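Local atomic coordinates of penicillin-binding protein PbpB (Mycobacterium tuberculosis, PDB entry 6KGU), a protein that takes part in the synthesis of cross-linked peptidoglycan from lipid intermediates at the mycobacterial cell wall and binds penicillin and related beta-lactams. Residues G131-N136 against I201-Q206; L234-D239 against L256-V261. All coordinates share one frame; numbering follows the deposited sequence.

Contact 1 (G131-N136 against I201-Q206)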
loop_
_atom_site.group_PDB
_atom_site.type_symbol
_atom_site.label_atom_id
_atom_site.label_comp_id
_atom_site.label_asym_id
_atom_site.label_seq_id
_atom_site.Cartn_x
_atom_site.Cartn_y
_atom_site.Cartn_z
ATOM N N GLY A 131 22.995 4.180 -2.872
ATOM C CA GLY A 131 22.866 5.011 -1.690
ATOM C C GLY A 131 21.584 4.676 -0.954
ATOM O O GLY A 131 21.363 3.539 -0.530
ATOM N N SER A 132 20.703 5.666 -0.814
ATOM C CA SER A 132 19.454 5.469 -0.091
ATOM C C SER A 132 18.434 4.632 -0.865
ATOM O O SER A 132 17.390 4.289 -0.297
ATOM C CB SER A 132 18.839 6.832 0.266
ATOM O OG SER A 132 18.332 7.456 -0.897
ATOM N N LEU A 133 18.697 4.286 -2.124
ATOM C CA LEU A 133 17.673 3.629 -2.940
ATOM C C LEU A 133 17.185 2.332 -2.290
ATOM O O LEU A 133 17.968 1.404 -2.052
ATOM C CB LEU A 133 18.210 3.338 -4.337
ATOM C CG LEU A 133 17.251 2.591 -5.280
ATOM C CD1 LEU A 133 16.071 3.478 -5.636
ATOM C CD2 LEU A 133 17.958 2.141 -6.571
ATOM N N ALA A 134 15.883 2.267 -2.013
ATOM C CA ALA A 134 15.276 1.095 -1.375
ATOM C C ALA A 134 15.993 0.707 -0.079
ATOM O O ALA A 134 15.968 -0.455 0.326
ATOM C CB ALA A 134 15.235 -0.103 -2.336
ATOM N N ALA A 135 16.629 1.675 0.596
ATOM C CA ALA A 135 17.315 1.341 1.841
ATOM C C ALA A 135 16.346 0.961 2.943
ATOM O O ALA A 135 16.743 0.264 3.881
ATOM C CB ALA A 135 18.187 2.506 2.319
ATOM N N ASN A 136 15.091 1.410 2.857
ATOM C CA ASN A 136 14.082 0.972 3.828
ATOM C C ASN A 136 13.915 -0.545 3.814
ATOM O O ASN A 136 13.611 -1.154 4.852
ATOM C CB ASN A 136 12.740 1.656 3.522
ATOM C CG ASN A 136 12.359 1.568 2.047
ATOM O OD1 ASN A 136 13.141 1.932 1.154
ATOM N ND2 ASN A 136 11.162 1.056 1.785
ATOM N N ILE A 201 11.446 1.610 -11.283
ATOM C CA ILE A 201 10.196 2.015 -10.654
ATOM C C ILE A 201 10.459 2.516 -9.237
ATOM O O ILE A 201 9.995 3.596 -8.847
ATOM C CB ILE A 201 9.181 0.860 -10.693
ATOM C CG1 ILE A 201 8.888 0.504 -12.160
ATOM C CG2 ILE A 201 7.926 1.242 -9.915
ATOM C CD1 ILE A 201 8.022 -0.749 -12.382
ATOM N N GLN A 202 11.262 1.771 -8.466
ATOM C CA GLN A 202 11.563 2.184 -7.098
ATOM C C GLN A 202 12.176 3.574 -7.066
ATOM O O GLN A 202 11.779 4.414 -6.260
ATOM C CB GLN A 202 12.504 1.175 -6.427
ATOM C CG GLN A 202 13.008 1.620 -5.045
ATOM C CD GLN A 202 11.972 1.404 -3.962
ATOM O OE1 GLN A 202 11.096 0.561 -4.112
ATOM N NE2 GLN A 202 12.076 2.153 -2.853
ATOM N N PHE A 203 13.151 3.838 -7.949
ATOM C CA PHE A 203 13.827 5.129 -7.929
ATOM C C PHE A 203 12.846 6.263 -8.196
ATOM O O PHE A 203 12.870 7.298 -7.515
ATOM C CB PHE A 203 14.973 5.154 -8.955
ATOM C CG PHE A 203 15.764 6.434 -8.935
ATOM C CD1 PHE A 203 16.523 6.779 -7.823
ATOM C CD2 PHE A 203 15.751 7.290 -10.021
ATOM C CE1 PHE A 203 17.255 7.954 -7.792
ATOM C CE2 PHE A 203 16.485 8.469 -9.998
ATOM C CZ PHE A 203 17.237 8.804 -8.884
ATOM N N TYR A 204 11.970 6.089 -9.191
ATOM C CA TYR A 204 11.008 7.146 -9.505
ATOM C C TYR A 204 10.017 7.329 -8.358
ATOM O O TYR A 204 9.734 8.455 -7.932
ATOM C CB TYR A 204 10.265 6.812 -10.805
ATOM C CG TYR A 204 9.363 7.923 -11.288
ATOM C CD1 TYR A 204 9.870 8.985 -12.031
ATOM C CD2 TYR A 204 8.008 7.907 -11.011
ATOM C CE1 TYR A 204 9.044 10.023 -12.469
ATOM C CE2 TYR A 204 7.172 8.926 -11.448
ATOM C CZ TYR A 204 7.698 9.984 -12.171
ATOM O OH TYR A 204 6.854 10.989 -12.593
ATOM N N VAL A 205 9.470 6.222 -7.852
ATOM C CA VAL A 205 8.496 6.318 -6.764
ATOM C C VAL A 205 9.138 6.934 -5.523
ATOM O O VAL A 205 8.552 7.805 -4.879
ATOM C CB VAL A 205 7.892 4.933 -6.478
ATOM C CG1 VAL A 205 7.040 4.960 -5.185
ATOM C CG2 VAL A 205 7.045 4.482 -7.692
ATOM N N GLN A 206 10.371 6.527 -5.195
ATOM C CA GLN A 206 11.016 7.031 -3.980
ATOM C C GLN A 206 11.258 8.533 -4.063
ATOM O O GLN A 206 11.042 9.259 -3.087
ATOM C CB GLN A 206 12.331 6.276 -3.730
ATOM C CG GLN A 206 12.982 6.571 -2.368
ATOM C CD GLN A 206 14.080 5.573 -2.001
ATOM O OE1 GLN A 206 14.079 4.421 -2.459
ATOM N NE2 GLN A 206 15.040 6.022 -1.190
HETATM O O HOH W 1 15.955 9.195 -1.125
#
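The side-chain amide of Gln206 reads the backbone of the 132-135 turn with both its ends. Its OE1 takes the N-H of Ala134 at 2.8 Å, in the carbonyl plane and on a lone pair, while its NE2 gives a nearly straight bond (176°) to Ser132 O at 3.1 Å. That second bond lies in the plane of the Gln206 amide but meets Ser132 O from above the carbonyl plane; Ala135 N, closing the type II turn, reaches the same oxygen from the opposite face. With CG anti to the backbone N (chi1 -171°) and the chain extended beyond it, Gln206 stretches from its helix to the turn. A water held by Ser132 OG also receives a weak bond from Gln206 NE2. Leu133 CD1 rests against the helix, 3.6 Å from both Gln202 CG and Phe203 CA, and lies in the plane of the Phe203 ring at its edge.

One turn earlier in the helix, Gln202 bends at chi2 (79°) and sends NE2 to Gln206 OE1 at 3.1 Å; two donors thus grip OE1, and together with the NE2 bond to Ser132 O they hold the Gln206 amide in one orientation. Gln202 NE2 is itself bonded to Met236 O, which also receives Asn136 ND2. The contact joins a type II turn leading into helix 135-138, in the dimerisation-domain region, to helix 199-216 beside the transpeptidase sheet.

Contact 2 (L234-D239 against L256-V261)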
loop_
_atom_site.group_PDB
_atom_site.type_symbol
_atom_site.label_atom_id
_atom_site.label_comp_id
_atom_site.label_asym_id
_atom_site.label_seq_id
_atom_site.Cartn_x
_atom_site.Cartn_y
_atom_site.Cartn_z
ATOM N N LEU A 234 6.780 -4.192 -6.418
ATOM C CA LEU A 234 7.635 -3.551 -7.421
ATOM C C LEU A 234 8.316 -2.289 -6.895
ATOM O O LEU A 234 9.389 -1.917 -7.382
ATOM C CB LEU A 234 6.809 -3.197 -8.666
ATOM C CG LEU A 234 6.120 -4.345 -9.427
ATOM C CD1 LEU A 234 5.524 -3.855 -10.745
ATOM C CD2 LEU A 234 7.095 -5.507 -9.683
ATOM N N ALA A 235 7.701 -1.606 -5.936
ATOM C CA ALA A 235 8.309 -0.449 -5.288
ATOM C C ALA A 235 7.728 -0.329 -3.887
ATOM O O ALA A 235 6.539 -0.585 -3.681
ATOM C CB ALA A 235 8.065 0.855 -6.068
ATOM N N MET A 236 8.569 0.069 -2.933
ATOM C CA MET A 236 8.111 0.327 -1.570
ATOM C C MET A 236 9.013 1.436 -1.049
ATOM O O MET A 236 10.227 1.238 -0.931
ATOM C CB MET A 236 8.197 -0.939 -0.704
ATOM C CG MET A 236 7.713 -0.790 0.732
ATOM S SD MET A 236 7.786 -2.338 1.693
ATOM C CE MET A 236 6.246 -3.111 1.177
ATOM N N ALA A 237 8.446 2.602 -0.773
ATOM C CA ALA A 237 9.271 3.758 -0.455
ATOM C C ALA A 237 8.643 4.616 0.631
ATOM O O ALA A 237 7.418 4.687 0.773
ATOM C CB ALA A 237 9.520 4.627 -1.691
ATOM N N ASN A 238 9.510 5.279 1.390
ATOM C CA ASN A 238 9.109 6.335 2.300
ATOM C C ASN A 238 10.027 7.523 2.079
ATOM O O ASN A 238 11.072 7.407 1.435
ATOM C CB ASN A 238 9.154 5.871 3.760
ATOM C CG ASN A 238 10.362 5.024 4.041
ATOM O OD1 ASN A 238 10.281 3.788 4.049
ATOM N ND2 ASN A 238 11.510 5.678 4.255
ATOM N N ASP A 239 9.613 8.677 2.600
ATOM C CA ASP A 239 10.459 9.859 2.547
ATOM C C ASP A 239 11.596 9.725 3.558
ATOM O O ASP A 239 11.552 8.890 4.469
ATOM C CB ASP A 239 9.641 11.112 2.856
ATOM C CG ASP A 239 9.244 11.193 4.325
ATOM O OD1 ASP A 239 8.403 10.367 4.771
ATOM O OD2 ASP A 239 9.763 12.091 5.025
ATOM N N LEU A 256 15.119 5.158 9.275
ATOM C CA LEU A 256 15.925 3.950 9.188
ATOM C C LEU A 256 15.101 2.697 8.929
ATOM O O LEU A 256 15.678 1.661 8.591
ATOM C CB LEU A 256 16.727 3.743 10.481
ATOM C CG LEU A 256 17.457 4.945 11.100
ATOM C CD1 LEU A 256 18.350 4.512 12.260
ATOM C CD2 LEU A 256 18.256 5.703 10.074
ATOM N N GLY A 257 13.781 2.755 9.119
ATOM C CA GLY A 257 12.944 1.570 9.081
ATOM C C GLY A 257 12.093 1.506 7.829
ATOM O O GLY A 257 12.491 1.998 6.770
ATOM N N ASN A 258 10.911 0.914 7.930
ATOM C CA ASN A 258 10.093 0.619 6.752
ATOM C C ASN A 258 8.624 0.796 7.113
ATOM O O ASN A 258 7.870 -0.178 7.239
ATOM C CB ASN A 258 10.409 -0.789 6.236
ATOM C CG ASN A 258 9.866 -1.046 4.843
ATOM O OD1 ASN A 258 9.569 -0.114 4.086
ATOM N ND2 ASN A 258 9.736 -2.324 4.493
ATOM N N PRO A 259 8.181 2.051 7.288
ATOM C CA PRO A 259 6.802 2.319 7.749
ATOM C C PRO A 259 5.707 1.671 6.914
ATOM O O PRO A 259 4.630 1.388 7.452
ATOM C CB PRO A 259 6.687 3.852 7.651
ATOM C CG PRO A 259 8.071 4.360 7.652
ATOM C CD PRO A 259 8.957 3.283 7.065
ATOM N N ALA A 260 5.930 1.483 5.607
ATOM C CA ALA A 260 4.935 0.837 4.748
ATOM C C ALA A 260 4.496 -0.521 5.290
ATOM O O ALA A 260 3.380 -0.977 4.996
ATOM C CB ALA A 260 5.492 0.652 3.326
ATOM N N VAL A 261 5.354 -1.193 6.058
ATOM C CA VAL A 261 4.988 -2.466 6.659
ATOM C C VAL A 261 4.903 -2.395 8.174
ATOM O O VAL A 261 4.182 -3.207 8.767
ATOM C CB VAL A 261 5.945 -3.604 6.239
ATOM C CG1 VAL A 261 5.959 -3.781 4.722
ATOM C CG2 VAL A 261 7.363 -3.383 6.810
HETATM O O HOH W 2 13.981 3.987 5.473
HETATM O O HOH W 3 8.270 2.126 3.978
#
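Met236 and Asn258 cross at about a right angle, the thioether lying against the side-chain amide. Asn258 ND2 gives Met236 SD a weak, bent hydrogen bond (3.4 Å, 153°). Anti at both chi1 and chi2, the methionine runs straight out from the strand and then bends at chi3 (-83°), which carries its methyl toward the helix. Along the way CG rests 3.7 Å from Ala260 CB, and beyond the sulfur CE meets Val261 CG1 at 3.6 Å, with Met236 and Val261 again crossing steeply.

Asn238, two residues along the strand and on the same side, stands across the proline ring: its OD1 lies 3.3 Å from Pro259 CD. One water donates to both Asn238 OD1 and Asn258 OD1, each at 2.6 Å, and accepts from Ala260 N. Asn238 ND2 bonds to Asp239 O and to a second water, which donates to Gly257 O; the Asn238 amide is thereby held at both ends. Asn258 OD1 has a further partner in Asn136 ND2.

Asn258 occupies the N-cap position of helix 259-262, although its side chain makes no capping bond. The start of this short helix packs against Met236 and Asn238 of strand 233-238, an outermost strand of the antiparallel sheet characteristic of penicillin-binding transpeptidase domains.

How the contacts relate
Contacts 1 and 2 follow one another along the chain, yet their centres are only about 9 Å apart. Ala235 and Ala237 of the strand face helix 199-216, while Met236 and Asn238 face 256-261. The contacts meet at the carbonyl of Met236, where both segments of contact 1 converge: its O lies 2.8 Å from Gln202 NE2 and 2.9 Å from Asn136 ND2, both probable hydrogen bonds. Segment 131-136 also touches 256-261 directly, Asn136 CB packing 3.3 Å from Gly257 O. Helix 199-216 and the 131-136 turn thus both meet the strand at its Met236 carbonyl. Both contacts lie away from Ser269, the probable acylated serine, and the aztreonam pocket.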